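Local coordinates for protein ureidoglycolate hydrolase (Arabidopsis thaliana, PDB 4PXE) that hydrolyses (S)-ureidoglycolate to glyoxylate, ammonium and carbon dioxide in a manganese-dependent reaction of plant purine breakdown, at residues A95-G107 against S401-M413. Sequence-based numbering, arbitrary orientation.
Sequences AIPYSGKYDGVVG and SHKPEEYSSPEDM. With MN (manganese (II) ion), chain D; MN (manganese (II) ion), chain C.
D103 and H402 meet at a manganese ion: D103 OD2 binds it at 2.2 Å and H402 NE2 at 2.3 Å, with the carboxylate and imidazole planes 47° apart. D103 CG lies anti to the backbone N (chi1 179°), which carries the carboxylate in between two metals; its OD1 holds the second manganese, and a water joins the pair. E138 completes the protein ligands of the first ion, H92 and H208 those of the second, a co-catalytic metal centre as in other M20 hydrolases. I96 CD1 sits over one face of the H402 ring in a CH-pi contact, 3.5 Å from the centroid; H402 ND1 is hydrogen-bonded to N294 O of the second subunit, whose H244 also stacks on the ring.

E406 reaches across fully extended, and its OE1 accepts two backbone N-H groups: Y102 N at 2.8 Å, nearly in line with the C-O bond, and D103 N at 2.9 Å, from above the carboxylate plane. OE2 accepts from the S401 hydroxyl and from a water, which in turn accepts from G100 N. Farther along, the Y102 ring lies with one face under S408 N, while M413 SD comes to its edge, 3.9 Å from Y102 CD1, in a Met-aromatic contact; V106 CG2 packs against the same sulfur.

E406 is thus second shell: by accepting from D103 N it probably helps to position the residue that bridges the metals. The buried carboxylate is probably ionised, being met by two N-H groups, a hydroxyl and a water.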
loop_
_atom_site.group_PDB
_atom_site.type_symbol
_atom_site.label_atom_id
_atom_site.label_comp_id
_atom_site.label_asym_id
_atom_site.label_seq_id
_atom_site.Cartn_x
_atom_site.Cartn_y
_atom_site.Cartn_z
ATOM N N ALA A 95 1.033 17.861 8.303
ATOM C CA ALA A 95 -0.113 17.670 7.417
ATOM C C ALA A 95 -0.144 16.214 6.979
ATOM O O ALA A 95 0.862 15.683 6.492
ATOM C CB ALA A 95 0.017 18.556 6.199
ATOM N N ILE A 96 -1.289 15.564 7.139
ATOM C CA ILE A 96 -1.425 14.181 6.665
ATOM C C ILE A 96 -1.383 14.120 5.132
ATOM O O ILE A 96 -1.539 15.138 4.465
ATOM C CB ILE A 96 -2.689 13.479 7.231
ATOM C CG1 ILE A 96 -3.970 13.978 6.559
ATOM C CG2 ILE A 96 -2.763 13.635 8.734
ATOM C CD1 ILE A 96 -5.207 13.245 7.039
ATOM N N PRO A 97 -1.137 12.933 4.565
ATOM C CA PRO A 97 -1.063 12.879 3.099
ATOM C C PRO A 97 -2.286 13.454 2.373
ATOM O O PRO A 97 -3.430 13.113 2.689
ATOM C CB PRO A 97 -0.920 11.377 2.822
ATOM C CG PRO A 97 -0.170 10.869 4.038
ATOM C CD PRO A 97 -0.730 11.657 5.191
ATOM N N TYR A 98 -2.014 14.332 1.409
ATOM C CA TYR A 98 -3.044 14.905 0.535
ATOM C C TYR A 98 -4.118 15.629 1.315
ATOM O O TYR A 98 -5.322 15.396 1.140
ATOM C CB TYR A 98 -3.647 13.835 -0.387
ATOM C CG TYR A 98 -2.648 13.319 -1.393
ATOM C CD1 TYR A 98 -2.458 13.977 -2.598
ATOM C CD2 TYR A 98 -1.873 12.200 -1.121
ATOM C CE1 TYR A 98 -1.539 13.528 -3.524
ATOM C CE2 TYR A 98 -0.946 11.733 -2.048
ATOM C CZ TYR A 98 -0.783 12.411 -3.240
ATOM O OH TYR A 98 0.130 11.962 -4.175
ATOM N N SER A 99 -3.665 16.530 2.172
ATOM C CA SER A 99 -4.576 17.322 2.986
ATOM C C SER A 99 -4.511 18.803 2.592
ATOM O O SER A 99 -3.997 19.145 1.521
ATOM C CB SER A 99 -4.291 17.108 4.467
ATOM O OG SER A 99 -2.960 17.466 4.807
ATOM N N GLY A 100 -5.048 19.674 3.445
ATOM C CA GLY A 100 -5.175 21.090 3.133
ATOM C C GLY A 100 -4.076 21.947 3.740
ATOM O O GLY A 100 -3.133 21.423 4.338
ATOM N N LYS A 101 -4.229 23.267 3.607
ATOM C CA LYS A 101 -3.212 24.246 3.992
ATOM C C LYS A 101 -3.524 24.972 5.309
ATOM O O LYS A 101 -2.726 25.788 5.767
ATOM C CB LYS A 101 -3.072 25.333 2.908
ATOM C CG LYS A 101 -2.934 24.841 1.473
ATOM C CD LYS A 101 -2.681 26.007 0.499
ATOM C CE LYS A 101 -3.801 27.036 0.462
ATOM N NZ LYS A 101 -3.605 28.001 -0.688
ATOM N N TYR A 102 -4.680 24.688 5.903
ATOM C CA TYR A 102 -5.198 25.493 7.023
ATOM C C TYR A 102 -5.212 24.762 8.367
ATOM O O TYR A 102 -5.034 25.385 9.421
ATOM C CB TYR A 102 -6.604 26.035 6.686
ATOM C CG TYR A 102 -6.618 26.934 5.470
ATOM C CD1 TYR A 102 -6.459 28.312 5.599
ATOM C CD2 TYR A 102 -6.782 26.400 4.193
ATOM C CE1 TYR A 102 -6.450 29.135 4.485
ATOM C CE2 TYR A 102 -6.779 27.214 3.078
ATOM C CZ TYR A 102 -6.615 28.582 3.235
ATOM O OH TYR A 102 -6.604 29.404 2.122
ATOM N N ASP A 103 -5.407 23.448 8.319
ATOM C CA ASP A 103 -5.402 22.625 9.525
ATOM C C ASP A 103 -4.086 22.808 10.278
ATOM O O ASP A 103 -3.012 22.629 9.711
ATOM C CB ASP A 103 -5.605 21.169 9.105
ATOM C CG ASP A 103 -5.588 20.221 10.256
ATOM O OD1 ASP A 103 -5.801 20.635 11.402
ATOM O OD2 ASP A 103 -5.371 19.025 10.009
ATOM N N GLY A 104 -4.172 23.214 11.544
ATOM C CA GLY A 104 -2.984 23.473 12.354
ATOM C C GLY A 104 -2.276 24.789 12.054
ATOM O O GLY A 104 -1.992 25.599 12.953
ATOM N N VAL A 105 -1.988 24.991 10.770
ATOM C CA VAL A 105 -1.197 26.141 10.340
ATOM C C VAL A 105 -1.816 27.471 10.775
ATOM O O VAL A 105 -1.099 28.369 11.219
ATOM C CB VAL A 105 -0.965 26.125 8.815
ATOM C CG1 VAL A 105 -0.185 27.349 8.385
ATOM C CG2 VAL A 105 -0.209 24.865 8.407
ATOM N N VAL A 106 -3.139 27.592 10.690
ATOM C CA VAL A 106 -3.790 28.835 11.123
ATOM C C VAL A 106 -3.473 29.188 12.578
ATOM O O VAL A 106 -3.221 30.356 12.890
ATOM C CB VAL A 106 -5.318 28.792 10.911
ATOM C CG1 VAL A 106 -5.998 29.989 11.584
ATOM C CG2 VAL A 106 -5.649 28.735 9.408
ATOM N N GLY A 107 -3.437 28.191 13.460
ATOM C CA GLY A 107 -3.144 28.457 14.861
ATOM C C GLY A 107 -1.680 28.701 15.180
ATOM O O GLY A 107 -1.358 29.142 16.289
ATOM N N SER A 401 -12.080 19.289 5.541
ATOM C CA SER A 401 -10.747 19.229 6.114
ATOM C C SER A 401 -10.100 17.887 5.771
ATOM O O SER A 401 -10.784 16.950 5.347
ATOM C CB SER A 401 -10.798 19.478 7.625
ATOM O OG SER A 401 -9.506 19.746 8.140
ATOM N N HIS A 402 -8.783 17.812 5.922
ATOM C CA HIS A 402 -8.005 16.628 5.536
ATOM C C HIS A 402 -8.137 16.314 4.049
ATOM O O HIS A 402 -8.090 15.157 3.628
ATOM C CB HIS A 402 -8.369 15.410 6.392
ATOM C CG HIS A 402 -7.754 15.434 7.751
ATOM N ND1 HIS A 402 -7.925 14.418 8.668
ATOM C CD2 HIS A 402 -6.966 16.356 8.351
ATOM C CE1 HIS A 402 -7.265 14.709 9.772
ATOM N NE2 HIS A 402 -6.670 15.878 9.606
ATOM N N LYS A 403 -8.284 17.373 3.262
ATOM C CA LYS A 403 -8.352 17.269 1.807
ATOM C C LYS A 403 -8.086 18.666 1.246
ATOM O O LYS A 403 -8.255 19.665 1.957
ATOM C CB LYS A 403 -9.690 16.678 1.330
ATOM C CG LYS A 403 -10.937 17.375 1.824
ATOM C CD LYS A 403 -12.151 16.592 1.345
ATOM C CE LYS A 403 -13.437 17.141 1.919
ATOM N NZ LYS A 403 -14.589 16.338 1.406
ATOM N N PRO A 404 -7.655 18.748 -0.024
ATOM C CA PRO A 404 -7.204 20.037 -0.561
ATOM C C PRO A 404 -8.302 21.089 -0.733
ATOM O O PRO A 404 -7.976 22.254 -0.946
ATOM C CB PRO A 404 -6.599 19.661 -1.925
ATOM C CG PRO A 404 -7.173 18.340 -2.255
ATOM C CD PRO A 404 -7.341 17.637 -0.940
ATOM N N GLU A 405 -9.562 20.679 -0.656
ATOM C CA GLU A 405 -10.697 21.607 -0.717
ATOM C C GLU A 405 -10.861 22.443 0.555
ATOM O O GLU A 405 -11.645 23.394 0.575
ATOM C CB GLU A 405 -11.988 20.834 -0.997
ATOM C CG GLU A 405 -12.072 20.239 -2.403
ATOM C CD GLU A 405 -11.516 18.822 -2.521
ATOM O OE1 GLU A 405 -10.843 18.311 -1.598
ATOM O OE2 GLU A 405 -11.781 18.196 -3.573
ATOM N N GLU A 406 -10.136 22.078 1.612
ATOM C CA GLU A 406 -10.124 22.841 2.858
ATOM C C GLU A 406 -9.854 24.323 2.592
ATOM O O GLU A 406 -8.933 24.669 1.854
ATOM C CB GLU A 406 -9.037 22.266 3.768
ATOM C CG GLU A 406 -8.930 22.888 5.154
ATOM C CD GLU A 406 -7.804 22.238 5.919
ATOM O OE1 GLU A 406 -6.673 22.747 5.825
ATOM O OE2 GLU A 406 -8.045 21.189 6.557
ATOM N N TYR A 407 -10.653 25.201 3.191
ATOM C CA TYR A 407 -10.487 26.638 2.973
ATOM C C TYR A 407 -11.077 27.448 4.112
ATOM O O TYR A 407 -12.196 27.179 4.553
ATOM C CB TYR A 407 -11.163 27.059 1.656
ATOM C CG TYR A 407 -11.020 28.533 1.355
ATOM C CD1 TYR A 407 -9.882 29.018 0.730
ATOM C CD2 TYR A 407 -12.026 29.443 1.692
ATOM C CE1 TYR A 407 -9.736 30.370 0.448
ATOM C CE2 TYR A 407 -11.887 30.795 1.414
ATOM C CZ TYR A 407 -10.743 31.249 0.799
ATOM O OH TYR A 407 -10.602 32.593 0.539
ATOM N N SER A 408 -10.324 28.440 4.577
ATOM C CA SER A 408 -10.864 29.483 5.447
ATOM C C SER A 408 -10.445 30.828 4.835
ATOM O O SER A 408 -9.322 30.974 4.350
ATOM C CB SER A 408 -10.334 29.325 6.871
ATOM O OG SER A 408 -11.004 30.210 7.750
ATOM N N SER A 409 -11.343 31.808 4.833
ATOM C CA SER A 409 -11.058 33.073 4.154
ATOM C C SER A 409 -10.083 33.934 4.948
ATOM O O SER A 409 -9.913 33.737 6.150
ATOM C CB SER A 409 -12.358 33.854 3.922
ATOM O OG SER A 409 -12.877 34.322 5.153
ATOM N N PRO A 410 -9.432 34.897 4.278
ATOM C CA PRO A 410 -8.586 35.857 4.993
ATOM C C PRO A 410 -9.342 36.573 6.110
ATOM O O PRO A 410 -8.768 36.785 7.182
ATOM C CB PRO A 410 -8.136 36.817 3.880
ATOM C CG PRO A 410 -8.094 35.923 2.667
ATOM C CD PRO A 410 -9.294 35.023 2.814
ATOM N N GLU A 411 -10.612 36.909 5.891
ATOM C CA GLU A 411 -11.397 37.557 6.944
ATOM C C GLU A 411 -11.662 36.613 8.107
ATOM O O GLU A 411 -11.567 37.015 9.274
ATOM C CB GLU A 411 -12.734 38.065 6.420
ATOM C CG GLU A 411 -13.405 38.959 7.430
ATOM C CD GLU A 411 -14.902 38.831 7.434
ATOM O OE1 GLU A 411 -15.460 38.067 6.608
ATOM O OE2 GLU A 411 -15.521 39.514 8.273
ATOM N N ASP A 412 -12.015 35.371 7.804
ATOM C CA ASP A 412 -12.255 34.419 8.881
ATOM C C ASP A 412 -11.025 34.229 9.749
ATOM O O ASP A 412 -11.129 34.205 10.977
ATOM C CB ASP A 412 -12.810 33.111 8.340
ATOM C CG ASP A 412 -14.301 33.216 8.042
ATOM O OD1 ASP A 412 -14.973 34.063 8.676
ATOM O OD2 ASP A 412 -14.811 32.475 7.195
ATOM N N MET A 413 -9.857 34.124 9.122
ATOM C CA MET A 413 -8.617 34.000 9.870
ATOM C C MET A 413 -8.324 35.256 10.682
ATOM O O MET A 413 -7.956 35.162 11.854
ATOM C CB MET A 413 -7.450 33.671 8.942
ATOM C CG MET A 413 -7.584 32.309 8.275
ATOM S SD MET A 413 -6.111 31.822 7.336
ATOM C CE MET A 413 -6.178 32.986 5.966
HETATM MN MN MN D . -5.713 17.215 11.231
HETATM MN MN MN C . -5.344 20.216 13.504
HETATM O O HOH W 1 -6.013 13.341 3.701
HETATM O O HOH W 2 -6.193 19.311 6.137
HETATM O O HOH W 3 -6.294 23.933 1.725
HETATM O O HOH W 4 -7.708 31.797 2.511
HETATM O O HOH W 5 -5.238 20.132 15.728
HETATM O O HOH W 6 -4.983 18.071 13.053
HETATM O O HOH W 7 -7.480 19.089 14.059
HETATM O O HOH W 8 -7.416 17.416 11.868
#